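Local coordinates for surface protein SPB1 (Streptococcus agalactiae, PDB 4UZG), which forms the backbone of the group B streptococcus type 2b pilus, in which copies of the subunit are probably joined covalently by sortase, at residues 25-30 with 36-41; 70-75 with 79-84. All coordinates share one frame; numbering follows the deposited sequence. Where two conformers were deposited one is given.

Interaction 1: residues 25-30 with 36-41; sequences NAVNYH and YQYVIK
Tyr38 reaches across from 36-41 to the turn after strand 16-26 and makes practically the whole contact, ending in a hydrogen bond from its OH to the backbone O of Val27, 2.7 Å long. The acceptor lies at the edge of the phenol ring, in its plane. The hydroxyl stands at a C=O...OH angle of 131°, an oblique approach rather than a head-on one. Tyr38 OH also lies 3.1 Å from Val27 N. Ala26 packs over a face of the same ring: its CB is 4.3 Å from the ring centroid and 25° off the ring normal, a CH-pi contact that leans toward the hydroxyl end, where CB is 4.0 Å from Tyr38 CE2. The ring gets there because CG swings to the side of the backbone N, opposite the carbonyl carbon (chi1 -76°), while the ring plane stands roughly perpendicular to the plane of CA, CB and CG and turns a face to Ala26. The hydrogen bond limits the reach of the phenol, and the methyl backs one face. Val27 directs its own side chain away and contributes backbone; its CG2 comes no nearer than 4.4 Å to Tyr38 OH. Further round the ring, Trp97 meets Tyr38 edge-to-face and Ile123 of strand 121-131 touches both Tyr38 and Ala26. Strand 37-43 itself is held between strands 90-96 and 146-153, whereas strand 16-26 pairs with 121-131, and Tyr38 spans the interior between these two parts of the sheet.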
loop_
_atom_site.group_PDB
_atom_site.type_symbol
_atom_site.label_atom_id
_atom_site.label_comp_id
_atom_site.label_asym_id
_atom_site.label_seq_id
_atom_site.Cartn_x
_atom_site.Cartn_y
_atom_site.Cartn_z
ATOM N N ASN A 25 18.015 19.014 2.081
ATOM C CA ASN A 25 19.226 19.711 2.489
ATOM C C ASN A 25 20.438 19.538 1.582
ATOM O O ASN A 25 21.560 19.534 2.078
ATOM C CB ASN A 25 19.473 19.312 3.933
ATOM C CG ASN A 25 18.235 19.583 4.789
ATOM O OD1 ASN A 25 17.529 20.566 4.554
ATOM N ND2 ASN A 25 17.954 18.723 5.763
ATOM N N ALA A 26 20.250 19.466 0.262
ATOM C CA ALA A 26 21.367 19.061 -0.579
ATOM C C ALA A 26 22.202 20.273 -0.973
ATOM O O ALA A 26 21.770 21.100 -1.777
ATOM C CB ALA A 26 20.865 18.322 -1.780
ATOM N N VAL A 27 23.387 20.372 -0.366
ATOM C CA VAL A 27 24.323 21.469 -0.587
ATOM C C VAL A 27 25.696 20.911 -0.962
ATOM O O VAL A 27 25.917 19.701 -1.024
ATOM C CB VAL A 27 24.432 22.398 0.649
ATOM C CG1 VAL A 27 23.106 23.093 0.916
ATOM C CG2 VAL A 27 24.912 21.622 1.863
ATOM N N ASN A 28 26.643 21.807 -1.217
ATOM C CA ASN A 28 27.919 21.434 -1.793
ATOM C C ASN A 28 29.009 21.067 -0.779
ATOM O O ASN A 28 30.012 20.490 -1.170
ATOM C CB ASN A 28 28.367 22.545 -2.721
ATOM C CG ASN A 28 27.516 22.613 -3.990
ATOM O OD1 ASN A 28 26.828 21.654 -4.331
ATOM N ND2 ASN A 28 27.581 23.727 -4.701
ATOM N N TYR A 29 28.787 21.356 0.505
ATOM C CA TYR A 29 29.718 20.971 1.582
ATOM C C TYR A 29 28.999 20.273 2.737
ATOM O O TYR A 29 27.859 20.587 3.059
ATOM C CB TYR A 29 30.489 22.188 2.117
ATOM C CG TYR A 29 31.408 22.742 1.074
ATOM C CD1 TYR A 29 32.697 22.242 0.915
ATOM C CD2 TYR A 29 30.980 23.725 0.206
ATOM C CE1 TYR A 29 33.542 22.736 -0.069
ATOM C CE2 TYR A 29 31.812 24.220 -0.780
ATOM C CZ TYR A 29 33.084 23.713 -0.918
ATOM O OH TYR A 29 33.899 24.220 -1.902
ATOM N N HIS A 30 29.697 19.323 3.357
ATOM C CA HIS A 30 29.198 18.588 4.519
ATOM C C HIS A 30 30.332 18.543 5.525
ATOM O O HIS A 30 31.334 17.860 5.302
ATOM C CB HIS A 30 28.776 17.175 4.096
ATOM C CG HIS A 30 28.348 16.298 5.230
ATOM N ND1 HIS A 30 28.981 15.110 5.530
ATOM C CD2 HIS A 30 27.343 16.425 6.129
ATOM C CE1 HIS A 30 28.389 14.548 6.570
ATOM N NE2 HIS A 30 27.393 15.326 6.953
ATOM N N TYR A 36 30.671 15.294 -3.207
ATOM C CA TYR A 36 30.808 14.855 -4.596
ATOM C C TYR A 36 29.693 13.887 -5.029
ATOM O O TYR A 36 29.593 13.583 -6.220
ATOM C CB TYR A 36 32.199 14.256 -4.869
ATOM C CG TYR A 36 32.526 13.094 -3.975
ATOM C CD1 TYR A 36 32.079 11.822 -4.279
ATOM C CD2 TYR A 36 33.242 13.277 -2.796
ATOM C CE1 TYR A 36 32.373 10.756 -3.452
ATOM C CE2 TYR A 36 33.548 12.212 -1.966
ATOM C CZ TYR A 36 33.079 10.962 -2.293
ATOM O OH TYR A 36 33.337 9.864 -1.500
ATOM N N GLN A 37 28.845 13.434 -4.102
ATOM C CA GLN A 37 27.683 12.629 -4.460
ATOM C C GLN A 37 26.687 12.624 -3.332
ATOM O O GLN A 37 27.054 12.859 -2.184
ATOM C CB GLN A 37 28.095 11.188 -4.785
ATOM C CG GLN A 37 28.654 10.432 -3.599
ATOM C CD GLN A 37 29.156 9.050 -3.956
ATOM O OE1 GLN A 37 29.477 8.771 -5.112
ATOM N NE2 GLN A 37 29.255 8.193 -2.962
ATOM N N TYR A 38 25.439 12.318 -3.676
ATOM C CA TYR A 38 24.432 11.903 -2.702
ATOM C C TYR A 38 23.996 10.492 -3.056
ATOM O O TYR A 38 23.779 10.183 -4.226
ATOM C CB TYR A 38 23.212 12.863 -2.666
ATOM C CG TYR A 38 23.523 14.131 -1.940
ATOM C CD1 TYR A 38 23.406 14.214 -0.563
ATOM C CD2 TYR A 38 23.990 15.243 -2.626
ATOM C CE1 TYR A 38 23.763 15.372 0.111
ATOM C CE2 TYR A 38 24.328 16.404 -1.960
ATOM C CZ TYR A 38 24.253 16.463 -0.591
ATOM O OH TYR A 38 24.618 17.600 0.099
ATOM N N VAL A 39 23.844 9.656 -2.040
ATOM C CA VAL A 39 23.452 8.256 -2.219
ATOM C C VAL A 39 22.112 8.020 -1.538
ATOM O O VAL A 39 21.968 8.254 -0.327
ATOM C CB VAL A 39 24.500 7.318 -1.616
ATOM C CG1 VAL A 39 24.100 5.874 -1.876
ATOM C CG2 VAL A 39 25.903 7.610 -2.167
ATOM N N ILE A 40 21.133 7.556 -2.315
ATOM C CA ILE A 40 19.797 7.238 -1.831
ATOM C C ILE A 40 19.664 5.720 -1.855
ATOM O O ILE A 40 19.736 5.101 -2.912
ATOM C CB ILE A 40 18.728 7.866 -2.747
ATOM C CG1 ILE A 40 18.885 9.389 -2.786
ATOM C CG2 ILE A 40 17.327 7.457 -2.284
ATOM C CD1 ILE A 40 19.591 9.912 -4.030
ATOM N N LYS A 41 19.472 5.127 -0.681
ATOM C CA LYS A 41 19.334 3.677 -0.558
ATOM C C LYS A 41 17.963 3.363 -0.017
ATOM O O LYS A 41 17.566 3.907 1.005
ATOM C CB LYS A 41 20.373 3.108 0.399
ATOM C CG LYS A 41 21.743 3.022 -0.177
ATOM C CD LYS A 41 22.739 2.379 0.773
ATOM C CE LYS A 41 24.134 2.331 0.155
ATOM N NZ LYS A 41 25.093 1.622 1.053
#

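Interaction 2: residues 70-75 with 79-84; sequences TLTQGS and TGKYNL
Thr72 and Gln73 pair in parallel with Lys81 and Tyr82 through three backbone hydrogen bonds: Thr72 N to Gly80 O (2.9 Å), Tyr82 N to Thr72 O (2.9 Å) and Gly74 N to Tyr82 O (2.8 Å). On one face of this short pairing Lys81, bent at chi2 and chi3 (-55° and -64°), curls back over Thr72. Its NZ grips Thr72 OG1 at 2.8 Å and Gln73 O at 3.0 Å, the latter from above the carbonyl plane. Lys81 CE rests 3.8 Å from Gly74 CA; the glycine, with no side chain, lets the lysine lie close. On the other face the Tyr82 ring lies beneath the 70-75 backbone: Gln73 CA sits over it, 4.0 Å from the centroid, and Leu71 CB meets its edge at CD1, 3.7 Å away. The extended Gln73 side chain crosses Leu84, and two waters, each weakly bonded by Gln73 NE2, link on to Asn83 OD1 and the backbone of Leu84. Gly80 O takes two more waters, shared with Thr70 O and Thr72 OG1. Farther out, Tyr117 OH holds Gly80 N, while Val59 and Ile95 pack on Leu71 and Tyr82. The result is a parallel strand pair joined by residues 74-80, the one parallel pairing in a sheet whose other neighbours run antiparallel.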
loop_
_atom_site.group_PDB
_atom_site.type_symbol
_atom_site.label_atom_id
_atom_site.label_comp_id
_atom_site.label_asym_id
_atom_site.label_seq_id
_atom_site.Cartn_x
_atom_site.Cartn_y
_atom_site.Cartn_z
ATOM N N THR A 70 15.638 17.471 -14.279
ATOM C CA THR A 70 15.266 16.062 -14.314
ATOM C C THR A 70 16.488 15.254 -14.737
ATOM O O THR A 70 17.019 15.472 -15.828
ATOM C CB THR A 70 14.099 15.837 -15.258
ATOM O OG1 THR A 70 12.977 16.572 -14.754
ATOM C CG2 THR A 70 13.762 14.361 -15.356
ATOM N N LEU A 71 16.931 14.329 -13.877
ATOM C CA LEU A 71 18.153 13.567 -14.130
ATOM C C LEU A 71 17.858 12.354 -14.994
ATOM O O LEU A 71 16.744 11.829 -14.995
ATOM C CB LEU A 71 18.774 13.127 -12.809
ATOM C CG LEU A 71 19.029 14.231 -11.774
ATOM C CD1 LEU A 71 19.789 13.658 -10.579
ATOM C CD2 LEU A 71 19.786 15.391 -12.367
ATOM N N THR A 72 18.870 11.923 -15.735
ATOM C CA THR A 72 18.790 10.711 -16.517
ATOM C C THR A 72 19.816 9.689 -16.042
ATOM O O THR A 72 20.860 10.029 -15.500
ATOM C CB THR A 72 18.997 11.001 -17.998
ATOM O OG1 THR A 72 20.311 11.527 -18.206
ATOM C CG2 THR A 72 17.951 11.989 -18.509
ATOM N N GLN A 73 19.503 8.419 -16.276
ATOM C CA GLN A 73 20.316 7.324 -15.771
ATOM C C GLN A 73 21.642 7.175 -16.527
ATOM O O GLN A 73 21.670 7.263 -17.754
ATOM C CB GLN A 73 19.530 6.016 -15.870
ATOM C CG GLN A 73 20.189 4.862 -15.150
ATOM C CD GLN A 73 19.412 3.562 -15.297
ATOM O OE1 GLN A 73 18.208 3.557 -15.564
ATOM N NE2 GLN A 73 20.109 2.454 -15.144
ATOM N N GLY A 74 22.729 6.951 -15.785
ATOM C CA GLY A 74 24.045 6.702 -16.376
ATOM C C GLY A 74 25.126 6.627 -15.306
ATOM O O GLY A 74 24.930 7.092 -14.179
ATOM N N SER A 75 26.278 6.050 -15.659
ATOM C CA SER A 75 27.372 5.891 -14.688
ATOM C C SER A 75 28.396 7.019 -14.709
ATOM O O SER A 75 29.288 7.068 -13.845
ATOM C CB SER A 75 28.095 4.570 -14.925
ATOM O OG SER A 75 28.724 4.572 -16.191
ATOM N N THR A 79 27.027 16.287 -14.837
ATOM C CA THR A 79 25.802 16.972 -14.511
ATOM C C THR A 79 24.591 16.302 -15.164
ATOM O O THR A 79 24.659 15.752 -16.267
ATOM C CB THR A 79 25.883 18.461 -14.907
ATOM O OG1 THR A 79 24.812 19.167 -14.283
ATOM C CG2 THR A 79 25.860 18.674 -16.416
ATOM N N GLY A 80 23.483 16.290 -14.434
ATOM C CA GLY A 80 22.243 15.790 -14.971
ATOM C C GLY A 80 22.068 14.290 -14.919
ATOM O O GLY A 80 21.102 13.800 -15.503
ATOM N N LYS A 81 22.965 13.576 -14.250
ATOM C CA LYS A 81 22.980 12.103 -14.246
ATOM C C LYS A 81 22.681 11.492 -12.884
ATOM O O LYS A 81 22.939 12.108 -11.841
ATOM C CB LYS A 81 24.353 11.589 -14.737
ATOM C CG LYS A 81 24.792 12.077 -16.102
ATOM C CD LYS A 81 23.774 11.778 -17.185
ATOM C CE LYS A 81 23.578 10.291 -17.412
ATOM N NZ LYS A 81 22.645 10.037 -18.556
ATOM N N TYR A 82 22.221 10.246 -12.907
ATOM C CA TYR A 82 22.217 9.420 -11.707
ATOM C C TYR A 82 22.541 7.998 -12.096
ATOM O O TYR A 82 22.138 7.540 -13.157
ATOM C CB TYR A 82 20.890 9.460 -10.946
ATOM C CG TYR A 82 19.717 8.760 -11.608
ATOM C CD1 TYR A 82 18.913 9.422 -12.527
ATOM C CD2 TYR A 82 19.400 7.451 -11.294
ATOM C CE1 TYR A 82 17.835 8.788 -13.125
ATOM C CE2 TYR A 82 18.317 6.814 -11.874
ATOM C CZ TYR A 82 17.534 7.479 -12.785
ATOM O OH TYR A 82 16.452 6.820 -13.341
ATOM N N ASN A 83 23.250 7.302 -11.212
ATOM C CA ASN A 83 23.529 5.888 -11.379
ATOM C C ASN A 83 22.532 5.078 -10.573
ATOM O O ASN A 83 22.081 5.512 -9.518
ATOM C CB ASN A 83 24.962 5.620 -10.914
ATOM C CG ASN A 83 25.355 4.212 -11.112
ATOM O OD1 ASN A 83 25.646 3.814 -12.219
ATOM N ND2 ASN A 83 25.285 3.410 -10.041
ATOM N N LEU A 84 22.164 3.907 -11.072
ATOM C CA LEU A 84 21.156 3.049 -10.461
ATOM C C LEU A 84 21.699 1.638 -10.279
ATOM O O LEU A 84 22.273 1.062 -11.207
ATOM C CB LEU A 84 19.930 2.987 -11.378
ATOM C CG LEU A 84 18.804 2.029 -10.977
ATOM C CD1 LEU A 84 18.145 2.464 -9.673
ATOM C CD2 LEU A 84 17.801 1.936 -12.106
HETATM O O HOH W 1 19.417 15.721 -17.046
HETATM O O HOH W 2 20.540 14.138 -18.569
HETATM O O HOH W 3 23.056 3.571 -13.981
HETATM O O HOH W 4 22.520 0.823 -14.130
#

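How the interactions relate
Interactions 1 and 2 follow one another along the chain and do not touch: their centres are 14 Å apart and their nearest atoms about 7 Å. Both reach the same mixed sheet, near one end of the elongated molecule. Strand 90-96 joins them, lying between strand 81-87 of interaction 2 and strand 37-43 of interaction 1; the backbone of Ile95 hydrogen-bonds with that of Tyr38, and its side chain reaches interaction 2. Tyr117 is a second bridge, accepting from Asn28 through its backbone O and from Gly80 N through its hydroxyl. The first contact is partly buried, the second mainly at the surface, where the Thr70 side chain lies about 7 Å from a bound calcium ion.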